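Local atomic coordinates of beta-galactoside alpha-2,6-sialyltransferase (Photobacterium sp., PDB entry 2Z4T), a protein that probably transfers sialic acid from a CMP-activated donor to the galactose of acceptor sugars such as lactose, forming an alpha-2,6 linkage. Residues P355-T360 with A443-A448; Y398-K403 with P420-I425. One frame throughout, in Å; residues are numbered along the deposited sequence.

Both contacts belong to one six-stranded parallel sheet of the GT-B sialyltransferase fold, and their centres lie about 10 Å apart. Across that sheet the strands run 423-424, 399-403, 356-360, 443-447, 460-465 and 498-499, which makes contact 2 the edge pair and contact 1 a central one. Along the chain the order is 355-360, 398-403, 420-425 and 443-448, with both segments of contact 2 falling between those of contact 1. Strands 356-360 and 399-403 are direct neighbours: F401 N lies 2.7 Å from F357 O. The C-terminal ends of the strands lead to CMP, touched by T360 and K403, while N356 and D399 at the other end share a magnesium site.

Contact 1 of 2, residues P355-T360 with A443-A448; sequences PNFVFT and AVAGIA
F357 and F359 reach from strand 356-360 to A443, A445, G446 and I447 of its parallel neighbour, strand 443-447. The F357 ring meets that backbone edge-on, chi1 of 162° setting CG opposite its own backbone N: CE1 lies 3.7 Å from A445 N and 3.8 Å from A445 CB. The F359 ring reaches further along the strand, CE1 approaching G446 CA to 3.6 Å, while CZ meets I447 CG1 at 4.0 Å. The opposite face of the sheet carries V358, V444 and T360, where the T360 and V444 side chains meet obliquely, CG2 to CG2 at 4.1 Å. G446 pairs with T360 there, and its lack of a side chain leaves room for the threonine hydroxyl.

Five backbone hydrogen bonds join the strands, from A443 N to N356 O at the start to I447 N to T360 O at the end. T360 OG1 donates to a water 2.7 Å away, which in turn donates to I447 O; the hydroxyl is also hydrogen-bonded to Y452. In this buried, largely apolar pairing the inward-facing N-H and C=O groups are thus paired across the strands, while F357 and F359 turn theirs to strand 399-403, and the T360 hydroxyl is held by water and tyrosine at the end where T360 touches CMP.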
loop_
_atom_site.group_PDB
_atom_site.type_symbol
_atom_site.label_atom_id
_atom_site.label_comp_id
_atom_site.label_asym_id
_atom_site.label_seq_id
_atom_site.Cartn_x
_atom_site.Cartn_y
_atom_site.Cartn_z
ATOM N N PRO A 355 -29.332 15.249 -2.564
ATOM C CA PRO A 355 -27.905 15.196 -2.234
ATOM C C PRO A 355 -27.585 13.763 -1.840
ATOM O O PRO A 355 -28.496 13.023 -1.502
ATOM C CB PRO A 355 -27.788 16.127 -1.024
ATOM C CG PRO A 355 -29.192 16.160 -0.425
ATOM C CD PRO A 355 -30.086 16.114 -1.632
ATOM N N ASN A 356 -26.321 13.360 -1.901
ATOM C CA ASN A 356 -25.965 11.970 -1.638
ATOM C C ASN A 356 -25.265 11.744 -0.315
ATOM O O ASN A 356 -24.365 12.501 0.072
ATOM C CB ASN A 356 -25.111 11.441 -2.784
ATOM C CG ASN A 356 -25.703 11.787 -4.119
ATOM O OD1 ASN A 356 -26.878 11.516 -4.376
ATOM N ND2 ASN A 356 -24.918 12.434 -4.957
ATOM N N PHE A 357 -25.681 10.678 0.359
ATOM C CA PHE A 357 -25.211 10.341 1.687
ATOM C C PHE A 357 -24.532 8.983 1.619
ATOM O O PHE A 357 -25.114 8.039 1.092
ATOM C CB PHE A 357 -26.402 10.313 2.651
ATOM C CG PHE A 357 -26.145 9.584 3.944
ATOM C CD1 PHE A 357 -24.981 9.803 4.681
ATOM C CD2 PHE A 357 -27.103 8.720 4.457
ATOM C CE1 PHE A 357 -24.756 9.135 5.882
ATOM C CE2 PHE A 357 -26.902 8.062 5.665
ATOM C CZ PHE A 357 -25.730 8.266 6.383
ATOM N N VAL A 358 -23.298 8.895 2.113
ATOM C CA VAL A 358 -22.626 7.611 2.223
ATOM C C VAL A 358 -22.525 7.242 3.689
ATOM O O VAL A 358 -21.996 8.016 4.486
ATOM C CB VAL A 358 -21.191 7.601 1.592
ATOM C CG1 VAL A 358 -20.454 6.267 1.911
ATOM C CG2 VAL A 358 -21.247 7.826 0.092
ATOM N N PHE A 359 -23.069 6.086 4.051
ATOM C CA PHE A 359 -22.851 5.552 5.373
ATOM C C PHE A 359 -21.639 4.642 5.310
ATOM O O PHE A 359 -21.588 3.750 4.440
ATOM C CB PHE A 359 -24.068 4.786 5.898
ATOM C CG PHE A 359 -23.802 4.065 7.186
ATOM C CD1 PHE A 359 -23.944 4.717 8.401
ATOM C CD2 PHE A 359 -23.348 2.746 7.180
ATOM C CE1 PHE A 359 -23.672 4.058 9.596
ATOM C CE2 PHE A 359 -23.068 2.069 8.369
ATOM C CZ PHE A 359 -23.228 2.729 9.582
ATOM N N THR A 360 -20.668 4.854 6.209
ATOM C CA THR A 360 -19.486 3.993 6.256
ATOM C C THR A 360 -19.616 2.971 7.380
ATOM O O THR A 360 -19.859 3.341 8.530
ATOM C CB THR A 360 -18.153 4.799 6.395
ATOM O OG1 THR A 360 -18.097 5.482 7.657
ATOM C CG2 THR A 360 -18.028 5.804 5.294
ATOM N N ALA A 443 -22.659 14.116 2.010
ATOM C CA ALA A 443 -22.589 13.842 3.441
ATOM C C ALA A 443 -22.047 12.461 3.689
ATOM O O ALA A 443 -22.410 11.501 3.004
ATOM C CB ALA A 443 -23.961 14.006 4.111
ATOM N N VAL A 444 -21.166 12.370 4.667
ATOM C CA VAL A 444 -20.673 11.079 5.128
ATOM C C VAL A 444 -20.795 10.974 6.631
ATOM O O VAL A 444 -20.473 11.912 7.359
ATOM C CB VAL A 444 -19.250 10.694 4.562
ATOM C CG1 VAL A 444 -18.515 11.860 3.862
ATOM C CG2 VAL A 444 -18.388 9.930 5.556
ATOM N N ALA A 445 -21.342 9.845 7.068
ATOM C CA ALA A 445 -21.442 9.492 8.479
ATOM C C ALA A 445 -21.235 7.985 8.617
ATOM O O ALA A 445 -21.291 7.249 7.630
ATOM C CB ALA A 445 -22.770 9.918 9.049
ATOM N N GLY A 446 -20.960 7.520 9.826
ATOM C CA GLY A 446 -20.728 6.113 10.018
ATOM C C GLY A 446 -20.002 5.781 11.294
ATOM O O GLY A 446 -19.948 6.582 12.246
ATOM N N ILE A 447 -19.444 4.579 11.313
ATOM C CA ILE A 447 -18.819 4.067 12.505
ATOM C C ILE A 447 -17.356 4.486 12.551
ATOM O O ILE A 447 -16.670 4.538 11.530
ATOM C CB ILE A 447 -18.967 2.523 12.606
ATOM C CG1 ILE A 447 -20.425 2.080 12.338
ATOM C CG2 ILE A 447 -18.396 2.002 13.939
ATOM C CD1 ILE A 447 -21.497 2.684 13.261
ATOM N N ALA A 448 -16.895 4.794 13.753
ATOM C CA ALA A 448 -15.499 5.138 14.001
ATOM C C ALA A 448 -14.578 4.198 13.238
ATOM O O ALA A 448 -14.720 2.964 13.295
ATOM C CB ALA A 448 -15.216 5.065 15.502
HETATM O O HOH W 1 -16.959 3.444 8.947
#

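Contact 2 of 2, residues Y398-K403 with P420-I425; sequences YDLFFK and PSMVDI. With C5P (cytidine-5'-monophosphate), chain C.
K403, packed against I425, holds the base of the bound nucleotide with both its backbone and its side chain, at the end of a short parallel pairing whose side-chain contacts are mostly apolar. Its carbonyl O accepts a hydrogen bond of 2.8 Å from N4 of the cytosine, and its NZ makes a weak one of 2.9 Å to O2 of the same base. The lysine chain bends at chi2 (54°), which carries CD toward I425, and again at chi4 (76°), which turns NZ back to the cytosine; NZ also donates to the S427 carbonyl. CD of K403 packs at 3.9 Å on CG2 of I425, the two side chains crossing nearly at a right angle.

Further back, V423 N binds L400 O and F402 N binds V423 O, the latter at 2.8 Å. On one face of the sheet, V423 lies alongside the F401 ring, with CB 3.6 Å from CD1. On the other, L400 and F402 flank the M422 side chain: L400 CG lies 3.9 Å from M422 CG, and M422 turns SD to F402 CB at 3.4 Å and forms an oblique Met-aromatic contact with the F402 ring, whose edge meets D424 OD1.

Strands 399-403 and 423-424 are joined through helix 410-417 as a beta-alpha-beta unit. That helix packs on F402, M422 and D424, helix 342-349 covers F401 and V423, and strand 356-360 flanks 399-403 on the side away from 423-424.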
loop_
_atom_site.group_PDB
_atom_site.type_symbol
_atom_site.label_atom_id
_atom_site.label_comp_id
_atom_site.label_asym_id
_atom_site.label_seq_id
_atom_site.Cartn_x
_atom_site.Cartn_y
_atom_site.Cartn_z
ATOM N N TYR A 398 -31.919 12.326 1.414
ATOM C CA TYR A 398 -30.694 12.011 0.681
ATOM C C TYR A 398 -30.876 10.721 -0.067
ATOM O O TYR A 398 -31.643 9.877 0.354
ATOM C CB TYR A 398 -29.539 11.777 1.656
ATOM C CG TYR A 398 -28.945 13.030 2.223
ATOM C CD1 TYR A 398 -27.766 13.559 1.702
ATOM C CD2 TYR A 398 -29.570 13.703 3.274
ATOM C CE1 TYR A 398 -27.220 14.724 2.222
ATOM C CE2 TYR A 398 -29.042 14.877 3.794
ATOM C CZ TYR A 398 -27.867 15.373 3.271
ATOM O OH TYR A 398 -27.345 16.530 3.785
ATOM N N ASP A 399 -30.157 10.558 -1.171
ATOM C CA ASP A 399 -29.951 9.245 -1.738
ATOM C C ASP A 399 -28.949 8.513 -0.854
ATOM O O ASP A 399 -27.889 9.053 -0.488
ATOM C CB ASP A 399 -29.402 9.355 -3.148
ATOM C CG ASP A 399 -30.392 9.991 -4.112
ATOM O OD1 ASP A 399 -31.577 9.595 -4.089
ATOM O OD2 ASP A 399 -29.967 10.870 -4.901
ATOM N N LEU A 400 -29.309 7.279 -0.517
ATOM C CA LEU A 400 -28.585 6.472 0.442
ATOM C C LEU A 400 -27.540 5.605 -0.257
ATOM O O LEU A 400 -27.884 4.840 -1.164
ATOM C CB LEU A 400 -29.584 5.592 1.188
ATOM C CG LEU A 400 -29.061 4.649 2.270
ATOM C CD1 LEU A 400 -28.236 5.386 3.325
ATOM C CD2 LEU A 400 -30.255 3.938 2.895
ATOM N N PHE A 401 -26.280 5.716 0.197
ATOM C CA PHE A 401 -25.131 4.947 -0.308
ATOM C C PHE A 401 -24.418 4.232 0.829
ATOM O O PHE A 401 -24.378 4.723 1.969
ATOM C CB PHE A 401 -24.154 5.870 -1.035
ATOM C CG PHE A 401 -24.689 6.400 -2.344
ATOM C CD1 PHE A 401 -24.261 5.864 -3.548
ATOM C CD2 PHE A 401 -25.619 7.420 -2.367
ATOM C CE1 PHE A 401 -24.745 6.327 -4.751
ATOM C CE2 PHE A 401 -26.127 7.899 -3.570
ATOM C CZ PHE A 401 -25.693 7.338 -4.775
ATOM N N PHE A 402 -23.849 3.069 0.528
ATOM C CA PHE A 402 -23.196 2.264 1.556
ATOM C C PHE A 402 -21.773 1.888 1.191
ATOM O O PHE A 402 -21.508 1.492 0.066
ATOM C CB PHE A 402 -24.035 1.020 1.867
ATOM C CG PHE A 402 -23.386 0.042 2.833
ATOM C CD1 PHE A 402 -23.109 0.407 4.154
ATOM C CD2 PHE A 402 -23.090 -1.252 2.427
ATOM C CE1 PHE A 402 -22.540 -0.499 5.048
ATOM C CE2 PHE A 402 -22.526 -2.165 3.306
ATOM C CZ PHE A 402 -22.249 -1.793 4.626
ATOM N N LYS A 403 -20.878 1.994 2.167
ATOM C CA LYS A 403 -19.481 1.542 2.096
ATOM C C LYS A 403 -19.268 0.905 3.485
ATOM O O LYS A 403 -18.798 1.610 4.362
ATOM C CB LYS A 403 -18.648 2.822 1.957
ATOM C CG LYS A 403 -17.139 2.641 1.861
ATOM C CD LYS A 403 -16.832 1.664 0.731
ATOM C CE LYS A 403 -15.436 1.263 0.759
ATOM N NZ LYS A 403 -15.092 0.297 1.797
ATOM N N PRO A 420 -33.624 -1.598 0.059
ATOM C CA PRO A 420 -33.921 -1.853 -1.365
ATOM C C PRO A 420 -33.140 -1.232 -2.560
ATOM O O PRO A 420 -32.500 -2.036 -3.210
ATOM C CB PRO A 420 -35.439 -1.624 -1.471
ATOM C CG PRO A 420 -35.948 -2.019 -0.111
ATOM C CD PRO A 420 -34.860 -1.598 0.874
ATOM N N SER A 421 -33.094 0.061 -2.942
ATOM C CA SER A 421 -33.043 1.371 -2.259
ATOM C C SER A 421 -31.558 1.846 -2.150
ATOM O O SER A 421 -31.148 2.823 -2.800
ATOM C CB SER A 421 -33.792 1.462 -0.938
ATOM O OG SER A 421 -33.623 2.760 -0.345
ATOM N N MET A 422 -30.749 1.135 -1.367
ATOM C CA MET A 422 -29.352 1.525 -1.147
ATOM C C MET A 422 -28.436 1.168 -2.320
ATOM O O MET A 422 -28.627 0.147 -2.963
ATOM C CB MET A 422 -28.838 0.859 0.118
ATOM C CG MET A 422 -27.538 1.396 0.650
ATOM S SD MET A 422 -27.392 0.988 2.401
ATOM C CE MET A 422 -27.201 -0.768 2.257
ATOM N N VAL A 423 -27.442 2.014 -2.572
ATOM C CA VAL A 423 -26.383 1.733 -3.532
ATOM C C VAL A 423 -25.052 1.393 -2.825
ATOM O O VAL A 423 -24.584 2.160 -1.997
ATOM C CB VAL A 423 -26.181 2.939 -4.469
ATOM C CG1 VAL A 423 -25.105 2.656 -5.521
ATOM C CG2 VAL A 423 -27.503 3.325 -5.132
ATOM N N ASP A 424 -24.502 0.213 -3.132
ATOM C CA ASP A 424 -23.141 -0.247 -2.758
ATOM C C ASP A 424 -22.289 0.463 -3.828
ATOM O O ASP A 424 -22.482 0.199 -5.012
ATOM C CB ASP A 424 -23.170 -1.757 -2.963
ATOM C CG ASP A 424 -22.214 -2.488 -2.077
ATOM O OD1 ASP A 424 -22.415 -2.506 -0.855
ATOM O OD2 ASP A 424 -21.255 -3.083 -2.608
ATOM N N ILE A 425 -21.346 1.361 -3.521
ATOM C CA ILE A 425 -19.950 1.224 -3.077
ATOM C C ILE A 425 -19.263 -0.072 -2.659
ATOM O O ILE A 425 -19.131 -0.324 -1.464
ATOM C CB ILE A 425 -19.433 2.452 -2.398
ATOM C CG1 ILE A 425 -20.370 3.631 -2.710
ATOM C CG2 ILE A 425 -18.016 2.702 -2.885
ATOM C CD1 ILE A 425 -20.143 4.873 -1.878
HETATM O O3P C5P C . -12.405 0.787 9.910
HETATM P P C5P C . -10.933 0.609 9.939
HETATM O O1P C5P C . -10.649 -0.884 10.021
HETATM O O2P C5P C . -10.249 1.540 10.918
HETATM O "O5'" C5P C . -10.423 1.131 8.536
HETATM C "C5'" C5P C . -9.133 0.843 8.043
HETATM C "C4'" C5P C . -9.203 1.152 6.549
HETATM O "O4'" C5P C . -10.177 0.306 5.921
HETATM C "C3'" C5P C . -9.692 2.555 6.239
HETATM O "O3'" C5P C . -8.639 3.511 6.174
HETATM C "C2'" C5P C . -10.267 2.378 4.861
HETATM O "O2'" C5P C . -9.223 2.222 3.898
HETATM C "C1'" C5P C . -10.893 1.021 4.905
HETATM N N1 C5P C . -12.320 1.134 5.196
HETATM C C2 C5P C . -13.216 1.453 4.139
HETATM N N3 C5P C . -14.550 1.544 4.370
HETATM C C4 C5P C . -15.052 1.342 5.618
HETATM C C5 C5P C . -14.188 1.025 6.687
HETATM C C6 C5P C . -12.808 0.918 6.445
HETATM O O2 C5P C . -12.801 1.665 2.991
HETATM N N4 C5P C . -16.393 1.431 5.807
#